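Local coordinates for putative transcriptional regulator TRANSCRIPTION REGULATOR protein (Rhizobium meliloti, PDB 5NLA) that binds the second messenger c-di-GMP and, as an AraC-like transcriptional activator, regulates the production of extracellular polysaccharide, at residues Arg254-Ile259 / Gln286-Ser291; Asn262-Asp267 / Leu303-Ala308. One frame throughout, in Å; residues are numbered along the deposited sequence.

Contact 1 (Arg254-Ile259 / Gln286-Ser291); sequences RAHRYI and QLFEPS
In both Phe288 and His256 the ring is swung away from the residue's own carbonyl carbon (chi1 -73° and -82°), and these rotations bring into mutual contact two side chains that do not start out facing the other helix. The setting is the helical DNA-binding region of an AraC-like regulator: helix 251-261 packs against helix 281-288, which by comparison with the family is probably the second helix of its first helix-turn-helix motif. Phe288 does nearly all the work from its side, pushing the far end of its ring, CE1, CZ and CE2, between three side chains of one face of helix 251-261. Ala255 CB comes up at the ring edge, near the ring plane, 4.1 Å from Phe288 CE1. The backbones come nearest at Ala255 and Leu287, with CA atoms 9.1 Å apart. The side chains of His256 and Phe288 run antiparallel past each other; the ring planes stand at 88° with centroids 5.6 Å apart, an oblique pairing in which His256 NE2 lies 3.9 Å from Phe288 CE2. The other imidazole nitrogen, ND1, is hydrogen-bonded to Asp122, which should fix the rotation of the ring while CD2 and NE2 touch the CE2-CZ end of the phenyl ring. Tyr297, from helix 294-306, meets both rings, edge-to-face with Phe288, so a third helix helps to enclose the aromatic group. One turn beyond Ala255, Ile259 approaches from the opposite direction to Phe288 and reaches it through the end of its longer branch, with CD1 4.0 Å from Phe288 CZ.

Contact 2 (Asn262-Asp267 / Leu303-Ala308); sequences NLNSGD and LLQAYA
Leu263 and Gln305 bring the two backbones closest, with 8.8 Å between their CA atoms, where the chain that has left helix 251-261 at Asn262 passes the last turn of helix 294-306. That turn is still closed by the bond from Tyr307 N to Leu303 O, 3.2 Å long, so Gln305 projects from regular helix. Its CG lies anti to the backbone N (chi1 -162°) and the chain stays extended as far as CD, carrying the amide across to the loop. There it meets the amide of Asn264 head to tail. Gln305 NE2 donates to Asn264 OD1 over 2.6 Å along an almost straight line, 178° at the hydrogen; the acceptor lies in the plane of the glutamine amide, and the N-H reaches a lone pair of OD1 in the carbonyl plane. A second, weak bond returns from Asn264 ND2 to Gln305 OE1, strongly bent; its 2.5 Å is too short to trust at this resolution. The amide planes are 31° apart. In the AraC-like fold this pairing joins the loop between helices 251-261 and 270-275 to the end of the helix that, in relatives, leads on to the second helix-turn-helix motif. Leu263 points toward helix 294-306, its side chain and that of Gln305 approaching from opposite directions, and lies against the end of the glutamine side chain. The backbone carbonyl of Leu263 accepts a further hydrogen bond from Arg302 NE, one turn earlier on the same helix.

Contact 1 belongs to the interior of the helical region and contact 2 mostly to its surface, though Leu263 is buried there too. The segments alternate along the chain: helix 251-261 supplies the first partner of contact 1, and the loop following it supplies that of contact 2, while helices 281-288 and 294-306 answer in the same order. Their chemistry follows this placement. An aromatic ring held by apolar groups and a histidine joins the helices of contact 1, whereas exposed amides pair through one straight hydrogen bond and one weak one in contact 2. Helix 294-306 serves both, through Tyr297 near its start and Gln305 near its end, with the contact centres about 16 Å apart.

Contact 1 (Arg254-Ile259 / Gln286-Ser291)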
loop_
_atom_site.group_PDB
_atom_site.type_symbol
_atom_site.label_atom_id
_atom_site.label_comp_id
_atom_site.label_asym_id
_atom_site.label_seq_id
_atom_site.Cartn_x
_atom_site.Cartn_y
_atom_site.Cartn_z
ATOM N N ARG A 254 5.845 -2.515 -12.255
ATOM C CA ARG A 254 6.727 -3.090 -13.277
ATOM C C ARG A 254 8.020 -2.301 -13.458
ATOM O O ARG A 254 9.075 -2.901 -13.638
ATOM C CB ARG A 254 5.994 -3.284 -14.611
ATOM C CG ARG A 254 5.123 -4.532 -14.606
ATOM C CD ARG A 254 4.459 -4.802 -15.937
ATOM N NE ARG A 254 3.513 -3.732 -16.257
ATOM C CZ ARG A 254 3.482 -3.014 -17.387
ATOM N NH1 ARG A 254 4.333 -3.242 -18.394
ATOM N NH2 ARG A 254 2.563 -2.059 -17.517
ATOM N N ALA A 255 7.930 -0.974 -13.376
ATOM C CA ALA A 255 9.094 -0.083 -13.440
ATOM C C ALA A 255 10.010 -0.217 -12.222
ATOM O O ALA A 255 11.227 -0.361 -12.368
ATOM C CB ALA A 255 8.644 1.360 -13.574
ATOM N N HIS A 256 9.425 -0.161 -11.024
ATOM C CA HIS A 256 10.204 -0.330 -9.792
ATOM C C HIS A 256 10.915 -1.692 -9.714
ATOM O O HIS A 256 12.032 -1.778 -9.172
ATOM C CB HIS A 256 9.341 -0.110 -8.540
ATOM C CG HIS A 256 9.148 1.330 -8.173
ATOM N ND1 HIS A 256 8.129 1.751 -7.351
ATOM C CD2 HIS A 256 9.836 2.445 -8.513
ATOM C CE1 HIS A 256 8.200 3.057 -7.188
ATOM N NE2 HIS A 256 9.228 3.504 -7.882
ATOM N N ARG A 257 10.274 -2.728 -10.263
ATOM C CA ARG A 257 10.857 -4.067 -10.322
ATOM C C ARG A 257 11.983 -4.130 -11.339
ATOM O O ARG A 257 13.075 -4.620 -11.032
ATOM C CB ARG A 257 9.808 -5.120 -10.685
ATOM C CG ARG A 257 10.329 -6.552 -10.577
ATOM C CD ARG A 257 9.268 -7.582 -10.896
ATOM N NE ARG A 257 8.704 -7.402 -12.232
ATOM C CZ ARG A 257 7.640 -8.053 -12.699
ATOM N NH1 ARG A 257 7.009 -8.956 -11.946
ATOM N NH2 ARG A 257 7.192 -7.803 -13.930
ATOM N N TYR A 258 11.707 -3.657 -12.554
ATOM C CA TYR A 258 12.719 -3.623 -13.603
ATOM C C TYR A 258 13.982 -2.971 -13.057
ATOM O O TYR A 258 15.044 -3.568 -13.088
ATOM C CB TYR A 258 12.219 -2.881 -14.840
ATOM C CG TYR A 258 13.207 -2.957 -15.966
ATOM C CD1 TYR A 258 13.227 -4.052 -16.824
ATOM C CD2 TYR A 258 14.155 -1.952 -16.154
ATOM C CE1 TYR A 258 14.155 -4.138 -17.845
ATOM C CE2 TYR A 258 15.091 -2.028 -17.168
ATOM C CZ TYR A 258 15.096 -3.117 -18.019
ATOM O OH TYR A 258 16.050 -3.171 -19.031
ATOM N N ILE A 259 13.838 -1.765 -12.521
ATOM C CA ILE A 259 14.946 -1.041 -11.900
ATOM C C ILE A 259 15.652 -1.864 -10.836
ATOM O O ILE A 259 16.876 -1.911 -10.826
ATOM C CB ILE A 259 14.494 0.325 -11.321
ATOM C CG1 ILE A 259 14.292 1.321 -12.467
ATOM C CG2 ILE A 259 15.505 0.893 -10.316
ATOM C CD1 ILE A 259 13.537 2.573 -12.073
ATOM N N GLN A 286 6.210 11.061 -16.064
ATOM C CA GLN A 286 5.017 11.251 -15.226
ATOM C C GLN A 286 5.031 10.407 -13.973
ATOM O O GLN A 286 4.781 10.925 -12.880
ATOM C CB GLN A 286 3.732 10.926 -15.973
ATOM C CG GLN A 286 3.276 12.022 -16.891
ATOM C CD GLN A 286 1.995 11.653 -17.574
ATOM O OE1 GLN A 286 1.977 11.403 -18.775
ATOM N NE2 GLN A 286 0.915 11.589 -16.809
ATOM N N LEU A 287 5.301 9.113 -14.134
ATOM C CA LEU A 287 5.326 8.201 -12.992
ATOM C C LEU A 287 6.349 8.621 -11.953
ATOM O O LEU A 287 6.095 8.456 -10.756
ATOM C CB LEU A 287 5.594 6.761 -13.427
ATOM C CG LEU A 287 4.459 6.124 -14.235
ATOM C CD1 LEU A 287 4.903 4.860 -14.952
ATOM C CD2 LEU A 287 3.252 5.835 -13.355
ATOM N N PHE A 288 7.471 9.193 -12.402
ATOM C CA PHE A 288 8.579 9.539 -11.521
ATOM C C PHE A 288 8.694 11.021 -11.145
ATOM O O PHE A 288 9.653 11.400 -10.469
ATOM C CB PHE A 288 9.887 8.997 -12.117
ATOM C CG PHE A 288 10.008 7.507 -12.007
ATOM C CD1 PHE A 288 9.361 6.673 -12.908
ATOM C CD2 PHE A 288 10.721 6.931 -10.962
ATOM C CE1 PHE A 288 9.444 5.294 -12.790
ATOM C CE2 PHE A 288 10.807 5.552 -10.832
ATOM C CZ PHE A 288 10.169 4.732 -11.748
ATOM N N GLU A 289 7.717 11.847 -11.526
ATOM C CA GLU A 289 7.735 13.287 -11.182
ATOM C C GLU A 289 7.472 13.568 -9.682
ATOM O O GLU A 289 7.986 14.546 -9.144
ATOM C CB GLU A 289 6.782 14.093 -12.100
ATOM C CG GLU A 289 6.675 15.603 -11.847
ATOM C CD GLU A 289 7.986 16.368 -12.022
ATOM O OE1 GLU A 289 8.956 16.120 -11.267
ATOM O OE2 GLU A 289 8.048 17.254 -12.908
ATOM N N PRO A 290 6.670 12.728 -9.006
ATOM C CA PRO A 290 6.585 12.805 -7.546
ATOM C C PRO A 290 7.894 12.597 -6.776
ATOM O O PRO A 290 8.083 13.229 -5.739
ATOM C CB PRO A 290 5.603 11.688 -7.211
ATOM C CG PRO A 290 4.662 11.706 -8.366
ATOM C CD PRO A 290 5.551 11.942 -9.558
ATOM N N SER A 291 8.776 11.730 -7.269
ATOM C CA SER A 291 10.044 11.428 -6.593
ATOM C C SER A 291 11.276 11.969 -7.340
ATOM O O SER A 291 12.317 11.309 -7.400
ATOM C CB SER A 291 10.161 9.913 -6.390
ATOM O OG SER A 291 10.362 9.236 -7.621
#

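Contact 2 (Asn262-Asp267 / Leu303-Ala308)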
loop_
_atom_site.group_PDB
_atom_site.type_symbol
_atom_site.label_atom_id
_atom_site.label_comp_id
_atom_site.label_asym_id
_atom_site.label_seq_id
_atom_site.Cartn_x
_atom_site.Cartn_y
_atom_site.Cartn_z
ATOM N N ASN A 262 17.703 -4.685 -12.576
ATOM C CA ASN A 262 18.747 -4.236 -13.487
ATOM C C ASN A 262 19.460 -2.978 -12.978
ATOM O O ASN A 262 19.903 -2.139 -13.773
ATOM C CB ASN A 262 18.119 -3.997 -14.857
ATOM C CG ASN A 262 17.200 -5.133 -15.271
ATOM O OD1 ASN A 262 17.626 -6.285 -15.376
ATOM N ND2 ASN A 262 15.928 -4.816 -15.480
ATOM N N LEU A 263 19.603 -2.878 -11.657
ATOM C CA LEU A 263 20.183 -1.697 -11.020
ATOM C C LEU A 263 21.679 -1.596 -11.338
ATOM O O LEU A 263 22.187 -0.514 -11.653
ATOM C CB LEU A 263 19.953 -1.761 -9.502
ATOM C CG LEU A 263 20.221 -0.543 -8.606
ATOM C CD1 LEU A 263 21.708 -0.350 -8.340
ATOM C CD2 LEU A 263 19.602 0.734 -9.166
ATOM N N ASN A 264 22.363 -2.737 -11.267
ATOM C CA ASN A 264 23.805 -2.823 -11.502
ATOM C C ASN A 264 24.183 -2.849 -12.982
ATOM O O ASN A 264 25.361 -2.707 -13.318
ATOM C CB ASN A 264 24.358 -4.051 -10.793
ATOM C CG ASN A 264 24.128 -3.992 -9.302
ATOM O OD1 ASN A 264 23.130 -4.509 -8.791
ATOM N ND2 ASN A 264 25.025 -3.313 -8.600
ATOM N N SER A 265 23.195 -3.050 -13.857
ATOM C CA SER A 265 23.369 -2.860 -15.298
ATOM C C SER A 265 23.606 -1.372 -15.600
ATOM O O SER A 265 22.664 -0.581 -15.622
ATOM C CB SER A 265 22.135 -3.380 -16.054
ATOM O OG SER A 265 22.224 -3.130 -17.444
ATOM N N GLY A 266 24.869 -1.006 -15.829
ATOM C CA GLY A 266 25.272 0.386 -16.109
ATOM C C GLY A 266 24.659 1.038 -17.344
ATOM O O GLY A 266 24.718 2.264 -17.490
ATOM N N ASP A 267 24.093 0.218 -18.235
ATOM C CA ASP A 267 23.214 0.684 -19.328
ATOM C C ASP A 267 21.723 0.855 -18.914
ATOM O O ASP A 267 20.833 0.904 -19.772
ATOM C CB ASP A 267 23.337 -0.254 -20.548
ATOM C CG ASP A 267 22.916 -1.694 -20.243
ATOM O OD1 ASP A 267 21.775 -1.917 -19.766
ATOM O OD2 ASP A 267 23.742 -2.603 -20.461
ATOM N N LEU A 303 22.920 4.837 -4.799
ATOM C CA LEU A 303 23.576 5.404 -3.625
ATOM C C LEU A 303 23.371 4.487 -2.428
ATOM O O LEU A 303 24.332 4.176 -1.724
ATOM C CB LEU A 303 23.076 6.826 -3.322
ATOM C CG LEU A 303 23.905 7.659 -2.324
ATOM C CD1 LEU A 303 23.991 9.122 -2.757
ATOM C CD2 LEU A 303 23.379 7.548 -0.891
ATOM N N LEU A 304 22.193 3.899 -2.357
ATOM C CA LEU A 304 21.899 2.984 -1.286
ATOM C C LEU A 304 22.456 1.594 -1.508
ATOM O O LEU A 304 22.733 0.895 -0.556
ATOM C CB LEU A 304 20.411 2.958 -1.011
ATOM C CG LEU A 304 20.174 4.202 -0.174
ATOM C CD1 LEU A 304 18.732 4.380 0.255
ATOM C CD2 LEU A 304 21.096 4.146 1.024
ATOM N N GLN A 305 22.632 1.170 -2.745
ATOM C CA GLN A 305 23.186 -0.153 -2.922
ATOM C C GLN A 305 24.584 -0.108 -2.362
ATOM O O GLN A 305 25.028 -1.017 -1.682
ATOM C CB GLN A 305 23.236 -0.567 -4.384
ATOM C CG GLN A 305 23.397 -2.068 -4.570
ATOM C CD GLN A 305 23.500 -2.487 -6.021
ATOM O OE1 GLN A 305 24.058 -1.774 -6.850
ATOM N NE2 GLN A 305 22.970 -3.657 -6.332
ATOM N N ALA A 306 25.282 0.980 -2.651
ATOM C CA ALA A 306 26.648 1.183 -2.188
ATOM C C ALA A 306 26.730 1.272 -0.679
ATOM O O ALA A 306 27.677 0.818 -0.073
ATOM C CB ALA A 306 27.254 2.410 -2.841
ATOM N N TYR A 307 25.729 1.877 -0.067
ATOM C CA TYR A 307 25.682 2.010 1.373
ATOM C C TYR A 307 25.620 0.641 2.019
ATOM O O TYR A 307 24.979 -0.271 1.510
ATOM C CB TYR A 307 24.433 2.749 1.726
ATOM C CG TYR A 307 24.588 3.781 2.782
ATOM C CD1 TYR A 307 24.777 3.426 4.093
ATOM C CD2 TYR A 307 24.494 5.123 2.467
ATOM C CE1 TYR A 307 24.892 4.385 5.069
ATOM C CE2 TYR A 307 24.607 6.090 3.435
ATOM C CZ TYR A 307 24.806 5.713 4.734
ATOM O OH TYR A 307 24.915 6.673 5.705
ATOM N N ALA A 308 26.276 0.536 3.170
ATOM C CA ALA A 308 26.457 -0.694 3.958
ATOM C C ALA A 308 27.244 -1.762 3.191
ATOM O O ALA A 308 27.005 -2.956 3.335
ATOM C CB ALA A 308 25.155 -1.239 4.548
#